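Local coordinates for polyhedrin (Operophtera brumata cypovirus 19, PDB 5A99), which forms the crystalline lattice of the viral polyhedra, the micrometre-sized occlusion bodies that probably shelter cypovirus particles outside the insect host, at residues Y131-S136 / H182-F187; R85-G90 / G104-V109. All coordinates share one frame; numbering follows the deposited sequence.

Contact 1. Residues Y131-S136 / H182-F187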
loop_
_atom_site.group_PDB
_atom_site.type_symbol
_atom_site.label_atom_id
_atom_site.label_comp_id
_atom_site.label_asym_id
_atom_site.label_seq_id
_atom_site.Cartn_x
_atom_site.Cartn_y
_atom_site.Cartn_z
ATOM N N TYR A 131 -3.277 0.663 -19.921
ATOM C CA TYR A 131 -2.297 1.480 -19.216
ATOM C C TYR A 131 -2.952 2.710 -18.575
ATOM O O TYR A 131 -2.600 3.099 -17.460
ATOM C CB TYR A 131 -1.196 1.925 -20.187
ATOM C CG TYR A 131 -0.002 2.599 -19.537
ATOM C CD1 TYR A 131 -0.064 3.927 -19.108
ATOM C CD2 TYR A 131 1.196 1.915 -19.372
ATOM C CE1 TYR A 131 1.043 4.549 -18.526
ATOM C CE2 TYR A 131 2.295 2.523 -18.802
ATOM C CZ TYR A 131 2.217 3.832 -18.370
ATOM O OH TYR A 131 3.329 4.408 -17.795
ATOM N N ASN A 132 -3.904 3.319 -19.283
ATOM C CA ASN A 132 -4.495 4.577 -18.835
ATOM C C ASN A 132 -5.346 4.400 -17.582
ATOM O O ASN A 132 -5.720 5.376 -16.940
ATOM C CB ASN A 132 -5.294 5.250 -19.961
ATOM C CG ASN A 132 -6.492 4.411 -20.445
ATOM O OD1 ASN A 132 -7.073 3.623 -19.698
ATOM N ND2 ASN A 132 -6.861 4.590 -21.711
ATOM N N ASN A 133 -5.630 3.139 -17.252
ATOM C CA ASN A 133 -6.231 2.753 -15.980
ATOM C C ASN A 133 -7.626 3.335 -15.737
ATOM O O ASN A 133 -7.995 3.643 -14.594
ATOM C CB ASN A 133 -5.293 3.129 -14.828
ATOM C CG ASN A 133 -5.725 2.545 -13.492
ATOM O OD1 ASN A 133 -6.315 1.461 -13.416
ATOM N ND2 ASN A 133 -5.416 3.263 -12.423
ATOM N N ILE A 134 -8.405 3.456 -16.809
ATOM C CA ILE A 134 -9.809 3.841 -16.698
ATOM C C ILE A 134 -10.672 2.610 -16.905
ATOM O O ILE A 134 -10.554 1.900 -17.914
ATOM C CB ILE A 134 -10.190 4.951 -17.697
ATOM C CG1 ILE A 134 -9.326 6.196 -17.430
ATOM C CG2 ILE A 134 -11.689 5.287 -17.602
ATOM C CD1 ILE A 134 -9.384 7.222 -18.545
ATOM N N SER A 135 -11.544 2.372 -15.932
ATOM C CA SER A 135 -12.232 1.104 -15.827
ATOM C C SER A 135 -13.402 1.037 -16.784
ATOM O O SER A 135 -14.309 1.879 -16.758
ATOM C CB SER A 135 -12.681 0.856 -14.388
ATOM O OG SER A 135 -11.567 0.785 -13.518
ATOM N N SER A 136 -13.345 0.032 -17.647
ATOM C CA SER A 136 -14.402 -0.261 -18.604
ATOM C C SER A 136 -14.778 0.940 -19.472
ATOM O O SER A 136 -15.913 1.047 -19.920
ATOM C CB SER A 136 -15.644 -0.790 -17.878
ATOM O OG SER A 136 -16.667 -1.164 -18.798
ATOM N N HIS A 182 -1.012 -3.712 -22.940
ATOM C CA HIS A 182 -0.163 -2.984 -21.997
ATOM C C HIS A 182 -0.959 -2.826 -20.711
ATOM O O HIS A 182 -1.651 -1.834 -20.507
ATOM C CB HIS A 182 0.231 -1.625 -22.576
ATOM C CG HIS A 182 0.728 -1.702 -23.989
ATOM N ND1 HIS A 182 2.036 -2.002 -24.300
ATOM C CD2 HIS A 182 0.089 -1.546 -25.170
ATOM C CE1 HIS A 182 2.184 -2.019 -25.614
ATOM N NE2 HIS A 182 1.017 -1.744 -26.166
ATOM N N PRO A 183 -0.871 -3.837 -19.843
ATOM C CA PRO A 183 -1.844 -4.066 -18.774
ATOM C C PRO A 183 -1.602 -3.308 -17.478
ATOM O O PRO A 183 -0.462 -3.011 -17.099
ATOM C CB PRO A 183 -1.709 -5.572 -18.512
ATOM C CG PRO A 183 -0.272 -5.847 -18.769
ATOM C CD PRO A 183 0.123 -4.920 -19.918
ATOM N N VAL A 184 -2.718 -2.970 -16.839
ATOM C CA VAL A 184 -2.776 -2.613 -15.428
ATOM C C VAL A 184 -3.673 -3.704 -14.841
ATOM O O VAL A 184 -4.655 -4.096 -15.466
ATOM C CB VAL A 184 -3.412 -1.236 -15.208
ATOM C CG1 VAL A 184 -3.877 -1.085 -13.765
ATOM C CG2 VAL A 184 -2.435 -0.100 -15.594
ATOM N N ILE A 185 -3.340 -4.228 -13.676
ATOM C CA ILE A 185 -4.092 -5.367 -13.170
ATOM C C ILE A 185 -4.604 -5.176 -11.750
ATOM O O ILE A 185 -3.840 -4.846 -10.838
ATOM C CB ILE A 185 -3.267 -6.652 -13.263
ATOM C CG1 ILE A 185 -3.065 -7.050 -14.732
ATOM C CG2 ILE A 185 -3.953 -7.789 -12.543
ATOM C CD1 ILE A 185 -2.025 -8.117 -14.917
ATOM N N SER A 186 -5.913 -5.375 -11.592
ATOM C CA SER A 186 -6.595 -5.326 -10.299
ATOM C C SER A 186 -7.296 -6.669 -10.013
ATOM O O SER A 186 -7.871 -7.279 -10.914
ATOM C CB SER A 186 -7.627 -4.190 -10.279
ATOM O OG SER A 186 -7.034 -2.973 -10.699
ATOM N N PHE A 187 -7.234 -7.138 -8.767
ATOM C CA PHE A 187 -8.022 -8.300 -8.371
ATOM C C PHE A 187 -8.391 -8.290 -6.885
ATOM O O PHE A 187 -7.866 -7.506 -6.089
ATOM C CB PHE A 187 -7.331 -9.610 -8.781
ATOM C CG PHE A 187 -5.988 -9.818 -8.154
ATOM C CD1 PHE A 187 -5.877 -10.229 -6.838
ATOM C CD2 PHE A 187 -4.832 -9.625 -8.888
ATOM C CE1 PHE A 187 -4.638 -10.431 -6.253
ATOM C CE2 PHE A 187 -3.591 -9.834 -8.318
ATOM C CZ PHE A 187 -3.493 -10.230 -6.994
#

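Contact 2. Residues R85-G90 / G104-V109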
loop_
_atom_site.group_PDB
_atom_site.type_symbol
_atom_site.label_atom_id
_atom_site.label_comp_id
_atom_site.label_asym_id
_atom_site.label_seq_id
_atom_site.Cartn_x
_atom_site.Cartn_y
_atom_site.Cartn_z
ATOM N N ARG A 85 10.851 6.159 -20.867
ATOM C CA ARG A 85 9.915 7.256 -20.692
ATOM C C ARG A 85 9.063 7.427 -21.956
ATOM O O ARG A 85 7.842 7.592 -21.884
ATOM C CB ARG A 85 10.651 8.559 -20.386
ATOM C CG ARG A 85 9.783 9.795 -20.585
ATOM C CD ARG A 85 10.470 11.071 -20.147
ATOM N NE ARG A 85 9.530 12.193 -20.152
ATOM C CZ ARG A 85 9.871 13.458 -19.925
ATOM N NH1 ARG A 85 11.132 13.767 -19.689
ATOM N NH2 ARG A 85 8.949 14.416 -19.937
ATOM N N HIS A 86 9.720 7.396 -23.108
ATOM C CA HIS A 86 9.045 7.607 -24.384
ATOM C C HIS A 86 8.000 6.530 -24.629
ATOM O O HIS A 86 6.897 6.796 -25.122
ATOM C CB HIS A 86 10.058 7.571 -25.530
ATOM C CG HIS A 86 11.101 8.641 -25.453
ATOM N ND1 HIS A 86 10.959 9.773 -24.677
ATOM C CD2 HIS A 86 12.314 8.742 -26.048
ATOM C CE1 HIS A 86 12.040 10.524 -24.798
ATOM N NE2 HIS A 86 12.875 9.924 -25.626
ATOM N N LEU A 87 8.381 5.300 -24.314
ATOM C CA LEU A 87 7.489 4.163 -24.455
ATOM C C LEU A 87 6.213 4.403 -23.646
ATOM O O LEU A 87 5.098 4.307 -24.174
ATOM C CB LEU A 87 8.203 2.896 -23.990
ATOM C CG LEU A 87 7.316 1.657 -23.887
ATOM C CD1 LEU A 87 6.655 1.377 -25.229
ATOM C CD2 LEU A 87 8.115 0.469 -23.387
ATOM N N ARG A 88 6.383 4.752 -22.377
ATOM C CA ARG A 88 5.255 4.946 -21.480
ATOM C C ARG A 88 4.385 6.096 -21.938
ATOM O O ARG A 88 3.163 5.986 -21.900
ATOM C CB ARG A 88 5.737 5.188 -20.061
ATOM C CG ARG A 88 6.349 3.956 -19.424
ATOM C CD ARG A 88 6.953 4.278 -18.077
ATOM N NE ARG A 88 5.964 4.239 -17.001
ATOM C CZ ARG A 88 6.261 4.352 -15.710
ATOM N NH1 ARG A 88 7.524 4.539 -15.321
ATOM N NH2 ARG A 88 5.296 4.288 -14.809
ATOM N N ASP A 89 5.024 7.179 -22.394
ATOM C CA ASP A 89 4.320 8.318 -22.986
ATOM C C ASP A 89 3.287 7.820 -24.009
ATOM O O ASP A 89 2.127 8.224 -23.974
ATOM C CB ASP A 89 5.305 9.294 -23.662
ATOM C CG ASP A 89 6.158 10.080 -22.664
ATOM O OD1 ASP A 89 5.854 10.067 -21.454
ATOM O OD2 ASP A 89 7.129 10.737 -23.110
ATOM N N GLY A 90 3.709 6.925 -24.902
ATOM C CA GLY A 90 2.819 6.364 -25.916
ATOM C C GLY A 90 1.766 5.400 -25.391
ATOM O O GLY A 90 0.639 5.358 -25.902
ATOM N N GLY A 104 7.188 -3.240 -25.333
ATOM C CA GLY A 104 8.432 -3.306 -24.599
ATOM C C GLY A 104 8.889 -4.734 -24.425
ATOM O O GLY A 104 8.073 -5.640 -24.229
ATOM N N MET A 105 10.201 -4.935 -24.510
ATOM C CA MET A 105 10.799 -6.221 -24.186
ATOM C C MET A 105 10.487 -6.583 -22.740
ATOM O O MET A 105 10.494 -7.756 -22.372
ATOM C CB MET A 105 12.309 -6.157 -24.380
ATOM C CG MET A 105 12.737 -6.004 -25.813
ATOM S SD MET A 105 11.860 -7.146 -26.908
ATOM C CE MET A 105 12.816 -6.932 -28.410
ATOM N N ASN A 106 10.192 -5.567 -21.931
ATOM C CA ASN A 106 9.956 -5.761 -20.503
ATOM C C ASN A 106 8.535 -6.205 -20.188
ATOM O O ASN A 106 8.232 -6.533 -19.048
ATOM C CB ASN A 106 10.286 -4.472 -19.717
ATOM C CG ASN A 106 9.517 -3.247 -20.234
ATOM O OD1 ASN A 106 9.075 -3.216 -21.385
ATOM N ND2 ASN A 106 9.377 -2.228 -19.384
ATOM N N GLU A 107 7.670 -6.207 -21.195
ATOM C CA GLU A 107 6.247 -6.483 -20.983
ATOM C C GLU A 107 5.910 -7.970 -21.062
ATOM O O GLU A 107 6.497 -8.703 -21.850
ATOM C CB GLU A 107 5.411 -5.734 -22.020
ATOM C CG GLU A 107 5.497 -4.210 -21.935
ATOM C CD GLU A 107 4.534 -3.547 -22.895
ATOM O OE1 GLU A 107 4.801 -3.571 -24.110
ATOM O OE2 GLU A 107 3.497 -3.025 -22.442
ATOM N N PRO A 108 4.931 -8.407 -20.258
ATOM C CA PRO A 108 4.512 -9.808 -20.188
ATOM C C PRO A 108 3.734 -10.217 -21.435
ATOM O O PRO A 108 3.044 -9.400 -22.049
ATOM C CB PRO A 108 3.608 -9.839 -18.947
ATOM C CG PRO A 108 3.030 -8.458 -18.880
ATOM C CD PRO A 108 4.114 -7.541 -19.389
ATOM N N VAL A 109 3.866 -11.481 -21.809
ATOM C CA VAL A 109 3.144 -12.024 -22.943
ATOM C C VAL A 109 1.745 -12.464 -22.538
ATOM O O VAL A 109 0.776 -12.306 -23.282
ATOM C CB VAL A 109 3.899 -13.239 -23.512
ATOM C CG1 VAL A 109 3.164 -13.810 -24.715
ATOM C CG2 VAL A 109 5.305 -12.843 -23.883
#

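Contact 1. Residues Y131-S136 / H182-F187
The two methyls of Val-184 pack against the loop 131-136, which follows strand 125-129. CG1, anti to the backbone N (chi1 161°), reaches the amide of Asn-133 and stops 3.5 Å from its OD1, the two side chains crossing at about a right angle. CG2, anti to the carbonyl carbon, comes to 3.7 Å from Tyr-131 O and 4.0 Å from Tyr-131 CA. OD1 of Asn-133 meets a methyl here and takes its hydrogen bond from Asn-129 ND2. At the edge of the three-stranded antiparallel sheet, strand 125-129 has just ended; it pairs with the central strand 184-190 through Ser-186 and Arg-127. Beyond that pairing, Tyr-131 N and His-182 O still approach to 3.0 Å, but the angle is too poor for a hydrogen bond, and the loop turns away. An Asx turn shapes its departure: Asn-132 OD1 accepts from Ile-134 N at 3.2 Å, with an N-H...O angle of 161°. The Tyr-131 ring leads away from the strand to meet Trp-63, while Pro-216 of the second subunit packs on both Val-184 and Asn-133.

Contact 2. Residues R85-G90 / G104-V109
With CG anti to the backbone N (chi1 171°) and chi2 at 57°, Leu-87 extends from helix 81-92 so that CD2 meets the CA of Gly-104 at 4.0 Å. That methyl makes the closest approach between the segments, whose backbones stay well apart: the nearest CA pair, Leu-87 and Gly-104, is separated by 7.5 Å. The same CD2 lies 4.3 Å from Asn-106 OD1, a buried oxygen for which the model offers no hydrogen-bond partner. Only 88 Å² is buried in all, so the contact amounts to one leucine end set against a turn. The turn is held from within. Glu-107 N bonds back to Gly-104 O at 3.1 Å, and the Glu-107 side chain, extended at chi2, returns to the start of the turn, where OE1 accepts from Gly-104 N at 2.7 Å. This second bond is nearly straight, at 176°, and uses the anti side of the carboxylate, with the donor out of its plane. OE2 has other partners, Trp-63 NE1 and His-182 ND1, so both carboxylate oxygens are engaged. Residues 104-107 form a type I beta turn, with Met-105 and Asn-106 in its two middle positions, packed against a helix just ahead of strand 110-116.

In the fold
From the N terminus the chain runs through helix 10-25 and three strands before helix 81-92. Contact 2 then closes the short, strandless loop between that helix and residues 104-109, which lead into strand 110-116 of the six-stranded sheet. Contact 1 opens later and closes a longer excursion, which carries strands 157-161 and 164-173 of the six-stranded sheet and returns to the three-stranded sheet at strand 184-190. The two loops follow in series, neither nested nor crossed. Two probable hydrogen bonds join them: His-182 ND1 to Glu-107 OE2 at 2.6 Å and Tyr-131 OH to Arg-88 NE at 2.8 Å. These bonds tie helix and turn to the loop ends beside the three-stranded sheet; both contacts also touch the second subunit.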